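Local coordinates for protein HTH-type transcriptional regulator Rv1985c/MT2039 (Mycobacterium tuberculosis, PDB 3ISP) that binds DNA as a homodimeric LysR-type transcriptional regulator and probably activates expression of the exporter LysE while repressing its own, at residues 201-209 with 256-264; 141-152 with 264-272. All blocks are in the same frame, centred on the assembly; numbering follows the deposited sequence.

Contact 1. Residues 201-209 with 256-264; sequences LQDMLVRKA and RVCDIHLDV
Lys208 NZ donates a hydrogen bond of 2.7 Å to the backbone carbonyl His261 O. The donor does not lie in the carbonyl plane but is tilted 26° from it. Lys208 reaches this oxygen because its CG stands anti to the backbone N (chi1 -165°) and the chain beyond CG is fully extended. The ammonium group also lies obliquely to the His261 ring, without a bond to it. Asp263 OD2, 5.6 Å from Lys208 NZ, is not in contact with it and could add at most a weak attraction, since Asp263 is also salt-bridged to Arg164.

The methylene chain of Lys208 adds apolar contact. Lys208 CD packs on Ile260 CG2 at 3.6 Å, and the two side chains run past each other in opposite directions. Lys208 CD also meets Leu262 CD2 at 3.8 Å. Ile260 points its two branches at different partners. CG2 takes the lysine chain, while CD1 goes to Ala209 CB. On the inner side, Leu205 CD1 comes against Ile260 CB at 3.9 Å, and Leu205 CD2 faces Cys258 SG. Leu262 crosses Met204 at about a right angle, and its CD1 lies against Met204 CB and SD. Leu201 CD1 adds a looser touch to Leu262 CD1, at 4.4 Å.

Within residues 256-264, Arg256 folds back on its own loop. Arg256 NE donates to Cys258 O at 3.1 Å, and its NH2 adds a weak bond to Ile260 O.

This is a helix packed on one face of a sheet in the substrate-binding domain of a LysR-type regulator. The axes of helix 201-209 and strand 262-264 approach to 10.0 Å, at 131° between their directions. Leu205 also packs on Phe182, on Met239 of strand 238-241 and on Pro167. Strand 155-169 pairs with Leu262 through Tyr165.

Contact 2. Residues 141-152 with 264-272; sequences AMGAVTTERNPV and VPLYWQCWK
Val145 and Trp268 meet at the apolar centre, crossing at about a right angle. Val145 CG2 reaches the indole edge at Trp268 CE3, 3.8 Å away and in the ring plane. The six-membered ring extends to Gly143, where Trp268 CH2 lies 3.9 Å from Gly143 CA. Trp268 NE1 is hydrogen-bonded to Thr282 OG1. Towards one end, Met142 CB sits over a face of Trp271, 3.4 Å from the six-membered ring centroid, and Met142 SD makes an oblique Met-aromatic contact.

The backbones form an antiparallel ladder. Ala144 pairs with Gln269 and Thr146 with Tyr267, each through two hydrogen bonds. Strand 143-146 lies between strand 95-101, parallel to it, and the long antiparallel strand 255-271 in the mixed sheet of the LysR substrate-binding domain.

On the opposite face from Trp268, Arg149 CA lies over the centre of the Tyr267 ring. The chain then bends at chi3 (-86°), and Arg149 NE donates to Tyr267 OH at 2.8 Å. A water bridges Arg149 NH2 and that hydroxyl. The extended Gln269 pins the loop after the strand: NE2 donates to Glu148 O and Asn150 O, while Gln269 OE1 accepts from Val152 N in its carbonyl plane, on a lone pair, at 2.8 Å.

Overall arrangement
Both contacts draw on the long strand 255-271 and share Val264, yet their centres lie about 24 Å apart. Contact 2 is buried and close to the middle of the chain. Contact 1 is only partly buried and sits farther out, towards the other end of the strand. Contact 2 is strand against strand. Its chemistry is backbone hydrogen bonds, aromatic rings and polar side chains that hold a loop. Contact 1 is helix against strand and loop. Aliphatic side chains meet there, and the one hydrogen bond across comes from an exposed lysine. Both segments of contact 1 follow residues 141-152 in the chain, and the second runs into 264-272 at Val264.

Contact 1. Residues 201-209 with 256-264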
# COMPACT_ATOMS: atom_id res chain seq x y z
N LEU A 201 2.71 -17.51 11.84
CA LEU A 201 3.18 -18.60 12.69
C LEU A 201 2.07 -19.34 13.43
O LEU A 201 1.97 -20.56 13.34
CB LEU A 201 4.25 -18.10 13.66
CG LEU A 201 5.68 -18.49 13.28
CD1 LEU A 201 5.73 -18.96 11.84
CD2 LEU A 201 6.64 -17.34 13.50
N GLN A 202 1.23 -18.61 14.15
CA GLN A 202 0.15 -19.22 14.92
C GLN A 202 -0.87 -19.88 13.98
O GLN A 202 -1.50 -20.89 14.32
CB GLN A 202 -0.54 -18.16 15.80
CG GLN A 202 0.17 -17.82 17.11
CD GLN A 202 1.44 -16.97 16.94
OE1 GLN A 202 1.64 -16.30 15.93
NE2 GLN A 202 2.29 -16.99 17.96
N ASP A 203 -1.03 -19.31 12.80
CA ASP A 203 -2.02 -19.78 11.86
C ASP A 203 -1.62 -21.13 11.26
O ASP A 203 -2.48 -21.94 10.91
CB ASP A 203 -2.23 -18.76 10.74
CG ASP A 203 -3.15 -17.62 11.16
OD1 ASP A 203 -3.59 -17.62 12.33
OD2 ASP A 203 -3.43 -16.74 10.30
N MET A 204 -0.32 -21.37 11.13
CA MET A 204 0.15 -22.61 10.53
C MET A 204 -0.10 -23.77 11.48
O MET A 204 -0.52 -24.85 11.05
CB MET A 204 1.62 -22.52 10.15
CG MET A 204 1.89 -21.59 9.00
SD MET A 204 3.65 -21.49 8.68
CE MET A 204 3.79 -19.77 8.17
N LEU A 205 0.16 -23.53 12.76
CA LEU A 205 -0.44 -24.35 13.81
C LEU A 205 -1.92 -24.04 13.69
O LEU A 205 -2.31 -23.09 13.02
CB LEU A 205 0.08 -23.95 15.19
CG LEU A 205 0.02 -25.07 16.23
CD1 LEU A 205 1.38 -25.74 16.38
CD2 LEU A 205 -0.46 -24.55 17.56
N VAL A 206 -2.77 -24.82 14.33
CA VAL A 206 -4.21 -24.65 14.15
C VAL A 206 -4.58 -25.30 12.83
O VAL A 206 -5.40 -26.22 12.81
CB VAL A 206 -4.66 -23.15 14.15
CG1 VAL A 206 -6.00 -22.99 13.46
CG2 VAL A 206 -4.72 -22.60 15.56
N ARG A 207 -3.97 -24.84 11.74
CA ARG A 207 -4.04 -25.56 10.47
C ARG A 207 -3.44 -26.96 10.66
O ARG A 207 -4.12 -27.96 10.46
CB ARG A 207 -3.28 -24.81 9.37
CG ARG A 207 -4.12 -23.87 8.51
CD ARG A 207 -4.56 -24.53 7.20
NE ARG A 207 -5.14 -23.56 6.27
CZ ARG A 207 -6.43 -23.48 5.96
NH1 ARG A 207 -7.30 -24.32 6.50
NH2 ARG A 207 -6.86 -22.56 5.10
N LYS A 208 -2.18 -27.01 11.05
CA LYS A 208 -1.52 -28.28 11.30
C LYS A 208 -2.28 -29.10 12.35
O LYS A 208 -2.34 -30.33 12.29
CB LYS A 208 -0.08 -28.03 11.75
CG LYS A 208 0.82 -29.25 11.70
CD LYS A 208 2.28 -28.89 11.92
CE LYS A 208 3.19 -30.07 11.62
NZ LYS A 208 4.50 -29.99 12.32
N ALA A 209 -2.87 -28.40 13.31
CA ALA A 209 -3.49 -29.05 14.46
C ALA A 209 -4.92 -29.48 14.19
O ALA A 209 -5.40 -30.47 14.76
CB ALA A 209 -3.45 -28.13 15.66
N ARG A 256 3.89 -26.07 27.21
CA ARG A 256 3.40 -26.39 25.88
C ARG A 256 1.89 -26.56 25.87
O ARG A 256 1.36 -27.41 26.57
CB ARG A 256 4.06 -27.64 25.31
CG ARG A 256 5.49 -27.43 24.85
CD ARG A 256 6.00 -28.65 24.10
NE ARG A 256 5.37 -28.83 22.79
CZ ARG A 256 5.95 -29.43 21.76
NH1 ARG A 256 7.17 -29.92 21.88
NH2 ARG A 256 5.31 -29.56 20.60
N VAL A 257 1.23 -25.75 25.06
CA VAL A 257 -0.21 -25.81 24.82
C VAL A 257 -0.64 -27.10 24.12
O VAL A 257 -1.76 -27.58 24.31
CB VAL A 257 -0.59 -24.61 23.93
CG1 VAL A 257 -1.78 -24.94 23.02
CG2 VAL A 257 -0.83 -23.38 24.79
N CYS A 258 0.24 -27.66 23.30
CA CYS A 258 -0.04 -28.94 22.65
C CYS A 258 1.23 -29.58 22.07
O CYS A 258 2.31 -28.99 22.10
CB CYS A 258 -1.15 -28.83 21.60
SG CYS A 258 -0.72 -28.02 20.03
N ASP A 259 1.07 -30.79 21.55
CA ASP A 259 2.19 -31.64 21.20
C ASP A 259 2.81 -31.32 19.83
O ASP A 259 3.89 -31.81 19.50
CB ASP A 259 1.71 -33.09 21.23
CG ASP A 259 2.77 -34.03 21.73
OD1 ASP A 259 3.75 -33.53 22.34
OD2 ASP A 259 2.63 -35.26 21.52
N ILE A 260 2.12 -30.49 19.06
CA ILE A 260 2.57 -30.13 17.72
C ILE A 260 3.62 -29.02 17.71
O ILE A 260 3.70 -28.23 18.64
CB ILE A 260 1.40 -29.64 16.88
CG1 ILE A 260 0.19 -30.54 17.09
CG2 ILE A 260 1.81 -29.56 15.41
CD1 ILE A 260 -0.97 -30.19 16.21
N HIS A 261 4.42 -28.96 16.65
CA HIS A 261 5.37 -27.87 16.48
C HIS A 261 5.51 -27.41 15.01
O HIS A 261 4.89 -27.98 14.11
CB HIS A 261 6.74 -28.24 17.05
CG HIS A 261 7.33 -29.49 16.46
ND1 HIS A 261 7.66 -29.61 15.13
CD2 HIS A 261 7.67 -30.67 17.03
CE1 HIS A 261 8.16 -30.81 14.90
NE2 HIS A 261 8.19 -31.47 16.04
N LEU A 262 6.31 -26.37 14.79
CA LEU A 262 6.57 -25.91 13.43
C LEU A 262 8.05 -25.84 13.18
O LEU A 262 8.79 -25.24 13.97
CB LEU A 262 5.96 -24.53 13.17
CG LEU A 262 4.55 -24.48 12.60
CD1 LEU A 262 4.37 -23.18 11.86
CD2 LEU A 262 4.31 -25.65 11.67
N ASP A 263 8.49 -26.45 12.09
CA ASP A 263 9.85 -26.26 11.64
C ASP A 263 9.83 -25.26 10.49
O ASP A 263 9.04 -25.39 9.54
CB ASP A 263 10.50 -27.58 11.22
CG ASP A 263 10.68 -28.53 12.38
OD1 ASP A 263 11.42 -28.19 13.33
OD2 ASP A 263 10.10 -29.64 12.34
N VAL A 264 10.67 -24.25 10.60
CA VAL A 264 10.77 -23.22 9.58
C VAL A 264 12.19 -23.21 9.07
O VAL A 264 13.11 -22.89 9.82
CB VAL A 264 10.40 -21.84 10.15
CG1 VAL A 264 9.99 -20.88 9.03
CG2 VAL A 264 9.27 -21.98 11.15

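Contact 2. Residues 141-152 with 264-272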
# COMPACT_ATOMS: atom_id res chain seq x y z
N ALA A 141 21.57 -4.12 1.95
CA ALA A 141 22.18 -5.19 2.74
C ALA A 141 23.04 -6.08 1.85
O ALA A 141 22.65 -6.41 0.73
CB ALA A 141 21.11 -6.01 3.42
N MET A 142 24.21 -6.47 2.36
CA MET A 142 25.09 -7.37 1.62
C MET A 142 24.88 -8.82 2.04
O MET A 142 25.69 -9.70 1.73
CB MET A 142 26.58 -6.96 1.71
CG MET A 142 26.97 -6.06 2.89
SD MET A 142 27.21 -4.28 2.53
CE MET A 142 25.53 -3.69 2.51
N GLY A 143 23.77 -9.07 2.75
CA GLY A 143 23.41 -10.40 3.19
C GLY A 143 22.29 -10.36 4.21
O GLY A 143 22.16 -9.38 4.93
N ALA A 144 21.49 -11.43 4.27
CA ALA A 144 20.34 -11.47 5.19
C ALA A 144 19.93 -12.89 5.61
O ALA A 144 19.82 -13.79 4.78
CB ALA A 144 19.14 -10.75 4.57
N VAL A 145 19.68 -13.07 6.90
CA VAL A 145 19.01 -14.28 7.36
C VAL A 145 17.51 -14.11 7.05
O VAL A 145 16.89 -13.17 7.52
CB VAL A 145 19.24 -14.52 8.86
CG1 VAL A 145 18.45 -15.72 9.34
CG2 VAL A 145 20.73 -14.71 9.13
N THR A 146 16.95 -15.00 6.24
CA THR A 146 15.58 -14.86 5.78
C THR A 146 14.90 -16.22 5.69
O THR A 146 15.57 -17.24 5.63
CB THR A 146 15.53 -14.22 4.37
OG1 THR A 146 14.19 -14.23 3.87
CG2 THR A 146 16.42 -14.99 3.41
N THR A 147 13.58 -16.24 5.69
CA THR A 147 12.85 -17.50 5.60
C THR A 147 12.70 -17.84 4.14
O THR A 147 12.05 -18.83 3.79
CB THR A 147 11.45 -17.44 6.25
OG1 THR A 147 10.67 -16.38 5.67
CG2 THR A 147 11.54 -17.26 7.78
N GLU A 148 13.31 -17.01 3.30
CA GLU A 148 13.19 -17.12 1.86
C GLU A 148 14.18 -18.08 1.25
O GLU A 148 15.38 -17.81 1.23
CB GLU A 148 13.43 -15.75 1.22
CG GLU A 148 13.27 -15.76 -0.29
CD GLU A 148 11.82 -15.83 -0.70
OE1 GLU A 148 11.06 -14.89 -0.35
OE2 GLU A 148 11.44 -16.83 -1.36
N ARG A 149 13.68 -19.18 0.70
CA ARG A 149 14.52 -20.13 -0.02
C ARG A 149 14.95 -19.63 -1.41
O ARG A 149 16.07 -19.90 -1.85
CB ARG A 149 13.81 -21.48 -0.13
CG ARG A 149 14.45 -22.42 -1.12
CD ARG A 149 13.70 -23.73 -1.21
NE ARG A 149 14.16 -24.67 -0.20
CZ ARG A 149 14.11 -26.00 -0.33
NH1 ARG A 149 13.64 -26.53 -1.46
NH2 ARG A 149 14.56 -26.78 0.64
N ASN A 150 14.06 -18.93 -2.11
CA ASN A 150 14.35 -18.50 -3.48
C ASN A 150 15.43 -17.43 -3.54
O ASN A 150 15.39 -16.47 -2.77
CB ASN A 150 13.08 -18.02 -4.20
CG ASN A 150 12.13 -19.16 -4.59
OD1 ASN A 150 12.50 -20.35 -4.55
ND2 ASN A 150 10.91 -18.80 -4.98
N PRO A 151 16.40 -17.58 -4.44
CA PRO A 151 17.46 -16.57 -4.52
C PRO A 151 16.91 -15.22 -4.94
O PRO A 151 16.30 -15.13 -6.01
CB PRO A 151 18.38 -17.11 -5.62
CG PRO A 151 18.06 -18.57 -5.74
CD PRO A 151 16.60 -18.67 -5.41
N VAL A 152 17.11 -14.19 -4.13
CA VAL A 152 16.77 -12.85 -4.58
C VAL A 152 17.85 -12.43 -5.53
O VAL A 152 18.97 -12.95 -5.46
CB VAL A 152 16.61 -11.83 -3.41
CG1 VAL A 152 16.28 -12.54 -2.09
CG2 VAL A 152 17.85 -10.97 -3.28
N VAL A 264 10.67 -24.25 10.60
CA VAL A 264 10.77 -23.22 9.58
C VAL A 264 12.19 -23.21 9.07
O VAL A 264 13.11 -22.89 9.82
CB VAL A 264 10.40 -21.84 10.15
CG1 VAL A 264 9.99 -20.88 9.03
CG2 VAL A 264 9.27 -21.98 11.15
N PRO A 265 12.39 -23.60 7.81
CA PRO A 265 13.72 -23.50 7.21
C PRO A 265 14.19 -22.06 7.20
O PRO A 265 13.44 -21.17 6.79
CB PRO A 265 13.48 -23.97 5.78
CG PRO A 265 12.27 -24.79 5.83
CD PRO A 265 11.41 -24.20 6.89
N LEU A 266 15.41 -21.82 7.65
CA LEU A 266 16.08 -20.55 7.44
C LEU A 266 17.11 -20.66 6.31
O LEU A 266 17.56 -21.77 5.96
CB LEU A 266 16.76 -20.10 8.72
CG LEU A 266 15.82 -19.75 9.87
CD1 LEU A 266 16.63 -19.41 11.10
CD2 LEU A 266 14.91 -18.60 9.49
N TYR A 267 17.47 -19.51 5.74
CA TYR A 267 18.49 -19.42 4.70
C TYR A 267 19.38 -18.19 4.92
O TYR A 267 18.91 -17.17 5.38
CB TYR A 267 17.82 -19.33 3.34
CG TYR A 267 16.91 -20.50 3.08
CD1 TYR A 267 17.39 -21.64 2.43
CD2 TYR A 267 15.60 -20.48 3.50
CE1 TYR A 267 16.57 -22.72 2.21
CE2 TYR A 267 14.77 -21.56 3.27
CZ TYR A 267 15.26 -22.68 2.63
OH TYR A 267 14.45 -23.76 2.41
N TRP A 268 20.65 -18.29 4.59
CA TRP A 268 21.49 -17.11 4.53
C TRP A 268 21.68 -16.72 3.07
O TRP A 268 22.38 -17.40 2.33
CB TRP A 268 22.82 -17.33 5.25
CG TRP A 268 23.91 -16.34 4.91
CD1 TRP A 268 24.94 -16.52 4.04
CD2 TRP A 268 24.09 -15.01 5.46
NE1 TRP A 268 25.73 -15.40 3.99
CE2 TRP A 268 25.23 -14.46 4.86
CE3 TRP A 268 23.39 -14.25 6.39
CZ2 TRP A 268 25.69 -13.19 5.16
CZ3 TRP A 268 23.85 -12.98 6.69
CH2 TRP A 268 24.98 -12.46 6.08
N GLN A 269 21.03 -15.63 2.65
CA GLN A 269 21.20 -15.07 1.32
C GLN A 269 22.19 -13.90 1.33
O GLN A 269 22.06 -12.98 2.14
CB GLN A 269 19.86 -14.61 0.74
CG GLN A 269 18.93 -15.76 0.49
CD GLN A 269 17.90 -15.50 -0.60
OE1 GLN A 269 18.20 -14.90 -1.63
NE2 GLN A 269 16.69 -15.98 -0.38
N CYS A 270 23.18 -13.94 0.43
CA CYS A 270 24.15 -12.85 0.32
C CYS A 270 24.57 -12.58 -1.13
O CYS A 270 24.36 -13.41 -2.02
CB CYS A 270 25.38 -13.13 1.18
SG CYS A 270 26.36 -14.56 0.66
N TRP A 271 25.18 -11.41 -1.35
CA TRP A 271 25.65 -11.02 -2.68
C TRP A 271 26.43 -12.12 -3.38
O TRP A 271 27.47 -12.55 -2.89
CB TRP A 271 26.55 -9.79 -2.61
CG TRP A 271 25.82 -8.52 -2.34
CD1 TRP A 271 24.48 -8.30 -2.49
CD2 TRP A 271 26.39 -7.28 -1.91
NE1 TRP A 271 24.18 -7.00 -2.16
CE2 TRP A 271 25.34 -6.35 -1.80
CE3 TRP A 271 27.68 -6.87 -1.60
CZ2 TRP A 271 25.54 -5.04 -1.39
CZ3 TRP A 271 27.89 -5.56 -1.19
CH2 TRP A 271 26.82 -4.66 -1.09
N LYS A 272 25.91 -12.56 -4.52
CA LYS A 272 26.64 -13.48 -5.38
C LYS A 272 27.79 -12.75 -6.07
O LYS A 272 27.59 -12.01 -7.03
CB LYS A 272 25.70 -14.09 -6.42
CG LYS A 272 26.36 -15.11 -7.34
CD LYS A 272 25.31 -15.88 -8.14
CE LYS A 272 24.37 -14.93 -8.89
NZ LYS A 272 23.07 -15.58 -9.21
O HOH W 1 16.26 -26.23 3.13
O HOH W 2 20.54 -13.75 -7.78